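Shikimate 5-dehydrogenase (Mycobacterium fortuitum subsp. fortuitum DSM 46621, PDB 4XIJ) probably catalyses the NADP-dependent interconversion of 3-dehydroshikimate and shikimate, the fourth step of chorismate biosynthesis. Local coordinates at residues Q30-A35 against F254-Q259; P42-E47 against Q259-P264; L100-M103 against G107-A110. All blocks are in the same frame, centred on the assembly; numbering follows the deposited sequence.

Contact 1: residues Q30-A35 against F254-Q259; sequences QLHLAA and FAQVEQ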
loop_
_atom_site.group_PDB
_atom_site.type_symbol
_atom_site.label_atom_id
_atom_site.label_comp_id
_atom_site.label_asym_id
_atom_site.label_seq_id
_atom_site.Cartn_x
_atom_site.Cartn_y
_atom_site.Cartn_z
ATOM N N GLN A 30 14.988 5.891 0.252
ATOM C CA GLN A 30 15.847 4.982 0.992
ATOM C C GLN A 30 15.779 3.574 0.473
ATOM O O GLN A 30 16.822 2.916 0.308
ATOM C CB GLN A 30 15.463 4.974 2.498
ATOM C CG GLN A 30 15.746 6.244 3.248
ATOM C CD GLN A 30 14.469 7.069 3.386
ATOM O OE1 GLN A 30 13.850 7.454 2.374
ATOM N NE2 GLN A 30 14.060 7.351 4.642
ATOM N N LEU A 31 14.567 3.056 0.313
ATOM C CA LEU A 31 14.429 1.666 -0.109
ATOM C C LEU A 31 14.909 1.465 -1.543
ATOM O O LEU A 31 15.560 0.456 -1.846
ATOM C CB LEU A 31 12.974 1.214 0.029
ATOM C CG LEU A 31 12.491 1.096 1.490
ATOM C CD1 LEU A 31 10.962 1.018 1.528
ATOM C CD2 LEU A 31 13.073 -0.094 2.178
ATOM N N HIS A 32 14.650 2.443 -2.408
ATOM C CA HIS A 32 15.135 2.342 -3.782
ATOM C C HIS A 32 16.641 2.489 -3.872
ATOM O O HIS A 32 17.286 1.701 -4.572
ATOM C CB HIS A 32 14.449 3.360 -4.707
ATOM C CG HIS A 32 13.074 2.939 -5.172
ATOM N ND1 HIS A 32 12.834 2.452 -6.440
ATOM C CD2 HIS A 32 11.883 2.885 -4.518
ATOM C CE1 HIS A 32 11.557 2.121 -6.553
ATOM N NE2 HIS A 32 10.950 2.393 -5.401
ATOM N N LEU A 33 17.238 3.466 -3.193
ATOM C CA LEU A 33 18.718 3.557 -3.304
ATOM C C LEU A 33 19.388 2.326 -2.690
ATOM O O LEU A 33 20.397 1.850 -3.243
ATOM C CB LEU A 33 19.270 4.836 -2.654
ATOM C CG LEU A 33 18.908 6.108 -3.446
ATOM C CD1 LEU A 33 19.349 7.338 -2.604
ATOM C CD2 LEU A 33 19.531 6.159 -4.837
ATOM N N ALA A 34 18.860 1.800 -1.585
ATOM C CA ALA A 34 19.412 0.557 -1.044
ATOM C C ALA A 34 19.333 -0.563 -2.080
ATOM O O ALA A 34 20.287 -1.332 -2.251
ATOM C CB ALA A 34 18.670 0.151 0.204
ATOM N N ALA A 35 18.219 -0.645 -2.795
ATOM C CA ALA A 35 18.086 -1.654 -3.832
ATOM C C ALA A 35 19.020 -1.439 -5.007
ATOM O O ALA A 35 19.686 -2.386 -5.432
ATOM C CB ALA A 35 16.640 -1.682 -4.338
ATOM N N PHE A 254 9.197 -3.492 -3.275
ATOM C CA PHE A 254 9.737 -4.626 -4.063
ATOM C C PHE A 254 9.242 -4.491 -5.497
ATOM O O PHE A 254 10.000 -4.601 -6.487
ATOM C CB PHE A 254 9.240 -5.973 -3.553
ATOM C CG PHE A 254 9.842 -6.469 -2.281
ATOM C CD1 PHE A 254 11.067 -6.021 -1.801
ATOM C CD2 PHE A 254 9.170 -7.465 -1.573
ATOM C CE1 PHE A 254 11.627 -6.584 -0.657
ATOM C CE2 PHE A 254 9.706 -8.016 -0.424
ATOM C CZ PHE A 254 10.941 -7.574 0.050
ATOM N N ALA A 255 7.938 -4.245 -5.614
ATOM C CA ALA A 255 7.322 -4.263 -6.929
ATOM C C ALA A 255 7.772 -3.070 -7.820
ATOM O O ALA A 255 8.034 -3.212 -9.010
ATOM C CB ALA A 255 5.791 -4.289 -6.746
ATOM N N GLN A 256 7.951 -1.913 -7.206
ATOM C CA GLN A 256 8.484 -0.762 -7.925
ATOM C C GLN A 256 9.910 -1.002 -8.389
ATOM O O GLN A 256 10.262 -0.693 -9.539
ATOM C CB GLN A 256 8.448 0.476 -7.047
ATOM C CG GLN A 256 7.021 0.875 -6.669
ATOM C CD GLN A 256 6.969 2.113 -5.837
ATOM O OE1 GLN A 256 7.937 2.414 -5.128
ATOM N NE2 GLN A 256 5.848 2.823 -5.881
ATOM N N VAL A 257 10.752 -1.554 -7.502
ATOM C CA VAL A 257 12.154 -1.803 -7.883
ATOM C C VAL A 257 12.206 -2.768 -9.075
ATOM O O VAL A 257 13.006 -2.534 -10.020
ATOM C CB VAL A 257 12.967 -2.331 -6.698
ATOM C CG1 VAL A 257 14.347 -2.908 -7.147
ATOM C CG2 VAL A 257 13.135 -1.204 -5.655
ATOM N N GLU A 258 11.359 -3.816 -9.061
ATOM C CA GLU A 258 11.405 -4.779 -10.139
ATOM C C GLU A 258 10.948 -4.124 -11.445
ATOM O O GLU A 258 11.544 -4.354 -12.520
ATOM C CB GLU A 258 10.567 -6.008 -9.801
ATOM C CG GLU A 258 11.184 -6.745 -8.647
ATOM C CD GLU A 258 10.569 -8.118 -8.443
ATOM O OE1 GLU A 258 9.533 -8.441 -9.075
ATOM O OE2 GLU A 258 11.118 -8.891 -7.620
ATOM N N GLN A 259 9.891 -3.317 -11.392
ATOM C CA GLN A 259 9.437 -2.670 -12.610
ATOM C C GLN A 259 10.427 -1.635 -13.145
ATOM O O GLN A 259 10.550 -1.462 -14.379
ATOM C CB GLN A 259 8.069 -2.008 -12.384
ATOM C CG GLN A 259 6.969 -3.068 -12.185
ATOM C CD GLN A 259 5.590 -2.457 -12.099
ATOM O OE1 GLN A 259 5.227 -1.631 -12.925
ATOM N NE2 GLN A 259 4.809 -2.844 -11.090
#

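Contact 2: residues P42-E47 against Q259-P264; sequences PSWTYE and QFTGMP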
loop_
_atom_site.group_PDB
_atom_site.type_symbol
_atom_site.label_atom_id
_atom_site.label_comp_id
_atom_site.label_asym_id
_atom_site.label_seq_id
_atom_site.Cartn_x
_atom_site.Cartn_y
_atom_site.Cartn_z
ATOM N N PRO A 42 24.883 1.876 -8.808
ATOM C CA PRO A 42 25.110 2.928 -7.788
ATOM C C PRO A 42 25.024 4.358 -8.342
ATOM O O PRO A 42 25.030 5.310 -7.559
ATOM C CB PRO A 42 26.522 2.615 -7.294
ATOM C CG PRO A 42 27.173 1.981 -8.537
ATOM C CD PRO A 42 26.114 1.090 -9.090
ATOM N N SER A 43 24.948 4.531 -9.666
ATOM C CA SER A 43 24.825 5.909 -10.132
ATOM C C SER A 43 23.405 6.286 -10.517
ATOM O O SER A 43 23.177 7.426 -10.931
ATOM C CB SER A 43 25.795 6.194 -11.280
ATOM O OG SER A 43 25.494 5.391 -12.388
ATOM N N TRP A 44 22.438 5.370 -10.373
ATOM C CA TRP A 44 21.039 5.800 -10.508
ATOM C C TRP A 44 20.700 6.766 -9.386
ATOM O O TRP A 44 21.201 6.635 -8.240
ATOM C CB TRP A 44 20.106 4.599 -10.441
ATOM C CG TRP A 44 20.060 3.764 -11.720
ATOM C CD1 TRP A 44 21.073 3.543 -12.627
ATOM C CD2 TRP A 44 18.941 3.040 -12.172
ATOM N NE1 TRP A 44 20.618 2.736 -13.651
ATOM C CE2 TRP A 44 19.316 2.395 -13.381
ATOM C CE3 TRP A 44 17.638 2.867 -11.681
ATOM C CZ2 TRP A 44 18.433 1.590 -14.103
ATOM C CZ3 TRP A 44 16.752 2.035 -12.414
ATOM C CH2 TRP A 44 17.155 1.441 -13.622
ATOM N N THR A 45 19.839 7.733 -9.686
ATOM C CA THR A 45 19.459 8.688 -8.650
ATOM C C THR A 45 17.978 8.533 -8.278
ATOM O O THR A 45 17.162 8.072 -9.084
ATOM C CB THR A 45 19.732 10.128 -9.087
ATOM O OG1 THR A 45 19.030 10.407 -10.311
ATOM C CG2 THR A 45 21.237 10.340 -9.279
ATOM N N TYR A 46 17.644 8.933 -7.058
ATOM C CA TYR A 46 16.271 8.874 -6.579
ATOM C C TYR A 46 16.027 10.074 -5.701
ATOM O O TYR A 46 16.566 10.129 -4.592
ATOM C CB TYR A 46 16.002 7.567 -5.812
ATOM C CG TYR A 46 14.538 7.277 -5.703
ATOM C CD1 TYR A 46 13.740 8.076 -4.910
ATOM C CD2 TYR A 46 13.948 6.217 -6.399
ATOM C CE1 TYR A 46 12.415 7.867 -4.806
ATOM C CE2 TYR A 46 12.537 5.973 -6.304
ATOM C CZ TYR A 46 11.798 6.841 -5.483
ATOM O OH TYR A 46 10.481 6.704 -5.267
ATOM N N GLU A 47 15.249 11.033 -6.177
ATOM C CA GLU A 47 15.047 12.235 -5.397
ATOM C C GLU A 47 13.628 12.395 -4.867
ATOM O O GLU A 47 12.766 11.599 -5.193
ATOM C CB GLU A 47 15.443 13.454 -6.200
ATOM C CG GLU A 47 14.698 13.677 -7.447
ATOM C CD GLU A 47 15.487 14.634 -8.362
ATOM O OE1 GLU A 47 16.252 14.156 -9.229
ATOM O OE2 GLU A 47 15.382 15.860 -8.176
ATOM N N GLN A 259 9.891 -3.317 -11.392
ATOM C CA GLN A 259 9.437 -2.670 -12.610
ATOM C C GLN A 259 10.427 -1.635 -13.145
ATOM O O GLN A 259 10.550 -1.462 -14.379
ATOM C CB GLN A 259 8.069 -2.008 -12.384
ATOM C CG GLN A 259 6.969 -3.068 -12.185
ATOM C CD GLN A 259 5.590 -2.457 -12.099
ATOM O OE1 GLN A 259 5.227 -1.631 -12.925
ATOM N NE2 GLN A 259 4.809 -2.844 -11.090
ATOM N N PHE A 260 11.103 -0.908 -12.242
ATOM C CA PHE A 260 12.021 0.142 -12.715
ATOM C C PHE A 260 13.314 -0.475 -13.274
ATOM O O PHE A 260 13.886 0.055 -14.237
ATOM C CB PHE A 260 12.433 1.119 -11.610
ATOM C CG PHE A 260 11.312 2.009 -11.022
ATOM C CD1 PHE A 260 9.958 1.865 -11.376
ATOM C CD2 PHE A 260 11.650 2.995 -10.074
ATOM C CE1 PHE A 260 8.978 2.670 -10.792
ATOM C CE2 PHE A 260 10.656 3.816 -9.469
ATOM C CZ PHE A 260 9.321 3.642 -9.840
ATOM N N THR A 261 13.812 -1.531 -12.630
ATOM C CA THR A 261 15.153 -2.057 -12.988
ATOM C C THR A 261 15.130 -3.261 -13.881
ATOM O O THR A 261 16.149 -3.588 -14.469
ATOM C CB THR A 261 15.977 -2.469 -11.745
ATOM O OG1 THR A 261 15.323 -3.576 -11.111
ATOM C CG2 THR A 261 16.095 -1.297 -10.785
ATOM N N GLY A 262 13.989 -3.937 -13.944
ATOM C CA GLY A 262 13.905 -5.217 -14.640
ATOM C C GLY A 262 14.608 -6.379 -13.953
ATOM O O GLY A 262 14.763 -7.448 -14.564
ATOM N N MET A 263 15.030 -6.183 -12.707
ATOM C CA MET A 263 15.769 -7.194 -11.949
ATOM C C MET A 263 14.938 -7.635 -10.739
ATOM O O MET A 263 14.141 -6.852 -10.202
ATOM C CB MET A 263 17.123 -6.630 -11.511
ATOM C CG MET A 263 17.804 -5.836 -12.631
ATOM S SD MET A 263 19.310 -4.995 -12.093
ATOM C CE MET A 263 20.184 -6.502 -11.913
ATOM N N PRO A 264 15.106 -8.883 -10.288
ATOM C CA PRO A 264 14.449 -9.324 -9.047
ATOM C C PRO A 264 14.830 -8.438 -7.862
ATOM O O PRO A 264 15.986 -7.993 -7.761
ATOM C CB PRO A 264 14.966 -10.742 -8.865
ATOM C CG PRO A 264 15.300 -11.172 -10.285
ATOM C CD PRO A 264 15.890 -9.953 -10.908
#

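Contact 3: residues L100-M103 against G107-A110; sequences LVRM and GWRA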
loop_
_atom_site.group_PDB
_atom_site.type_symbol
_atom_site.label_atom_id
_atom_site.label_comp_id
_atom_site.label_asym_id
_atom_site.label_seq_id
_atom_site.Cartn_x
_atom_site.Cartn_y
_atom_site.Cartn_z
ATOM N N LEU A 100 4.538 5.114 -11.382
ATOM C CA LEU A 100 4.546 5.435 -12.824
ATOM C C LEU A 100 5.815 4.871 -13.402
ATOM O O LEU A 100 6.896 5.156 -12.887
ATOM C CB LEU A 100 4.460 6.945 -13.058
ATOM C CG LEU A 100 3.110 7.585 -12.716
ATOM C CD1 LEU A 100 3.251 9.115 -12.647
ATOM C CD2 LEU A 100 2.065 7.137 -13.738
ATOM N N VAL A 101 5.671 4.020 -14.415
ATOM C CA VAL A 101 6.847 3.370 -14.994
ATOM C C VAL A 101 7.012 3.783 -16.447
ATOM O O VAL A 101 6.058 3.704 -17.219
ATOM C CB VAL A 101 6.767 1.826 -14.936
ATOM C CG1 VAL A 101 8.117 1.186 -15.482
ATOM C CG2 VAL A 101 6.510 1.395 -13.507
ATOM N N ARG A 102 8.218 4.175 -16.854
ATOM C CA ARG A 102 8.441 4.481 -18.254
ATOM C C ARG A 102 8.434 3.177 -19.109
ATOM O O ARG A 102 9.077 2.156 -18.778
ATOM C CB ARG A 102 9.760 5.220 -18.414
ATOM C CG ARG A 102 9.869 6.057 -19.727
ATOM C CD ARG A 102 8.834 7.148 -19.691
ATOM N NE ARG A 102 9.039 8.243 -20.632
ATOM C CZ ARG A 102 9.945 9.216 -20.465
ATOM N NH1 ARG A 102 10.035 10.185 -21.372
ATOM N NH2 ARG A 102 10.783 9.219 -19.412
ATOM N N MET A 103 7.647 3.219 -20.176
ATOM C CA MET A 103 7.521 2.104 -21.113
ATOM C C MET A 103 8.613 2.145 -22.132
ATOM O O MET A 103 9.177 3.236 -22.382
ATOM C CB MET A 103 6.154 2.146 -21.783
ATOM C CG MET A 103 4.988 1.824 -20.859
ATOM S SD MET A 103 5.183 0.217 -20.076
ATOM C CE MET A 103 6.009 0.733 -18.588
ATOM N N GLY A 107 5.814 5.808 -23.401
ATOM C CA GLY A 107 4.666 6.049 -22.541
ATOM C C GLY A 107 4.954 5.900 -21.074
ATOM O O GLY A 107 6.047 5.474 -20.695
ATOM N N TRP A 108 3.999 6.287 -20.250
ATOM C CA TRP A 108 4.090 6.062 -18.811
ATOM C C TRP A 108 2.968 5.127 -18.429
ATOM O O TRP A 108 1.802 5.342 -18.804
ATOM C CB TRP A 108 3.948 7.371 -18.026
ATOM C CG TRP A 108 5.135 8.260 -18.043
ATOM C CD1 TRP A 108 5.364 9.339 -18.878
ATOM C CD2 TRP A 108 6.275 8.177 -17.172
ATOM N NE1 TRP A 108 6.563 9.939 -18.551
ATOM C CE2 TRP A 108 7.146 9.243 -17.519
ATOM C CE3 TRP A 108 6.640 7.322 -16.110
ATOM C CZ2 TRP A 108 8.343 9.477 -16.848
ATOM C CZ3 TRP A 108 7.848 7.552 -15.445
ATOM C CH2 TRP A 108 8.687 8.619 -15.828
ATOM N N ARG A 109 3.313 4.084 -17.689
ATOM C CA ARG A 109 2.334 3.116 -17.215
ATOM C C ARG A 109 2.087 3.297 -15.708
ATOM O O ARG A 109 3.035 3.248 -14.899
ATOM C CB ARG A 109 2.815 1.685 -17.519
ATOM C CG ARG A 109 1.799 0.577 -17.111
ATOM C CD ARG A 109 2.395 -0.839 -17.428
ATOM N NE ARG A 109 3.451 -1.146 -16.459
ATOM C CZ ARG A 109 4.670 -1.608 -16.765
ATOM N NH1 ARG A 109 5.016 -1.872 -18.026
ATOM N NH2 ARG A 109 5.558 -1.817 -15.794
ATOM N N ALA A 110 0.821 3.472 -15.330
ATOM C CA ALA A 110 0.433 3.581 -13.941
ATOM C C ALA A 110 0.166 2.233 -13.300
ATOM O O ALA A 110 -0.479 1.382 -13.904
ATOM C CB ALA A 110 -0.824 4.407 -13.796
#

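Contact 1: residues Q30-A35 against F254-Q259
Torsions of His32 and Gln256 set this helix-helix contact: in both, CG lies anti to the carbonyl carbon, and the Gln256 chain, extended beyond CG, carries its amide to the rim of the imidazole, which His32 (chi1 -80°) swings across the gap. The two helices, 28-38 of the N-terminal, substrate-binding half and 246-261, which returns to it from late in the chain, come within 10.2 Å at their local axes and cross at -48°. His32 NE2 donates to Gln256 OE1 over 3.0 Å with a nearly straight N-H...O angle of 165°. The oxygen sits at the edge of the imidazole, in its plane, whereas the donor is tilted out of the amide carbonyl plane, and the two flat groups are far from coplanar. Ser71 OG also bonds to this oxygen and Thr99 OG1 to Gln256 NE2, so the buried amide is held at both ends; His32 ND1 pairs with Tyr36 OH, which fixes the rotation of the ring. Beside the polar pair, Val257 CG2 lies over one ring face and makes a CH-pi contact 3.9 Å from the centroid of the His32 ring. One turn further along helix 28-38, the methyl of Ala35 fits against both branches of the same valine, with Ala35 CB 3.8 Å from Val257 CG2.

Contact 2: residues P42-E47 against Q259-P264
Phe260, in the last turn of helix 246-261, meets Trp44, just before strand 45-50, and Tyr46 within it. Its ring presents an edge to Tyr46, with Phe260 CE2 4.3 Å from Tyr46 CE2, while its carbonyl oxygen lies in the plane of the Trp44 indole at the ring edge, Phe260 O being 3.6 Å from Trp44 CH2. Next along the chain, Thr261 places its methyl against the six-membered ring of the Trp44 indole, Thr261 CG2 lying 3.8 Å from Trp44 CZ3. Its hydroxyl, between the backbone N and the carbonyl carbon (chi1 65°), points elsewhere: Thr261 OG1 bonds to Val257 O one turn back and accepts from Met263 N at 3.1 Å, forming an ST turn. Gly262, with a positive phi of 71°, takes the chain out of the helix inside that turn. No hydrogen bond joins the segments; aromatic and methyl packing brings the end of the helix against the start of the strand. Around it, Tyr36 of helix 28-38 stands edge-to-face to Trp44, and His32 of that helix meets the rings of both Tyr46 and Phe260. Phe260 also touches Thr99 and Val101 of strand 99-102, while Tyr46 reaches across strand 15-20 to bond Ser71 through its hydroxyl.

Contact 3: residues L100-M103 against G107-A110
A beta hairpin of strands 99-102 and 108-111, part of the mixed sheet of the N-terminal half, brings Val101 opposite Arg109 as an antiparallel hydrogen-bonded pair. Val101 N donates to Arg109 O and Arg109 N to Val101 O, each over 2.8 Å. Nearer the turn, Met103 N donates to Gly107 O at 2.8 Å, with an N-H...O angle of 175°. The non-hydrogen-bonded pairs, Leu100 with Ala110 and Arg102 with Trp108, put their side chains on one face of the sheet. There Leu100 CB packs on Trp108 CE3 at 3.8 Å. Val101 and Arg109 occupy the other face and lie side by side, pointing the same way toward helix 246-261, where Gln259 OE1 bonds to Arg109 NH2. Arg102 leaves the backbone with CG anti to N and bends at chi2 (64°), which folds the chain over the indole; the guanidinium plane lies 14° from that of the ring. The guanidinium NH2 is engaged by Trp67 O and Gly64 O, and NE by Gly106 O, bonds that hold it flat, with Trp108 NE1 over one of its faces. At the heart of this overlap is a CH-pi contact, with Arg102 CD 3.7 Å from the centroid of the six-membered ring of Trp108.

From the N terminus, the chain lays down helix 28-38 and then strand 45-50, the first halves of contacts 1 and 2. Contact 3 closes a short hairpin turn between 103 and 107, local to the N-terminal sheet. The chain then builds the separate six-stranded parallel sheet before helix 246-261 returns to the first half, closing contact 1 and, immediately afterwards, contact 2. These two long closures cross, because their segments alternate along the chain; their second segments share Gln259, and contact 3 falls within both. The returning helix ties all three together: Phe260 CE2 approaches His32 CE1 to 3.5 Å, while Phe260 CE1 lies 3.9 Å from Val101 CG2 of the hairpin.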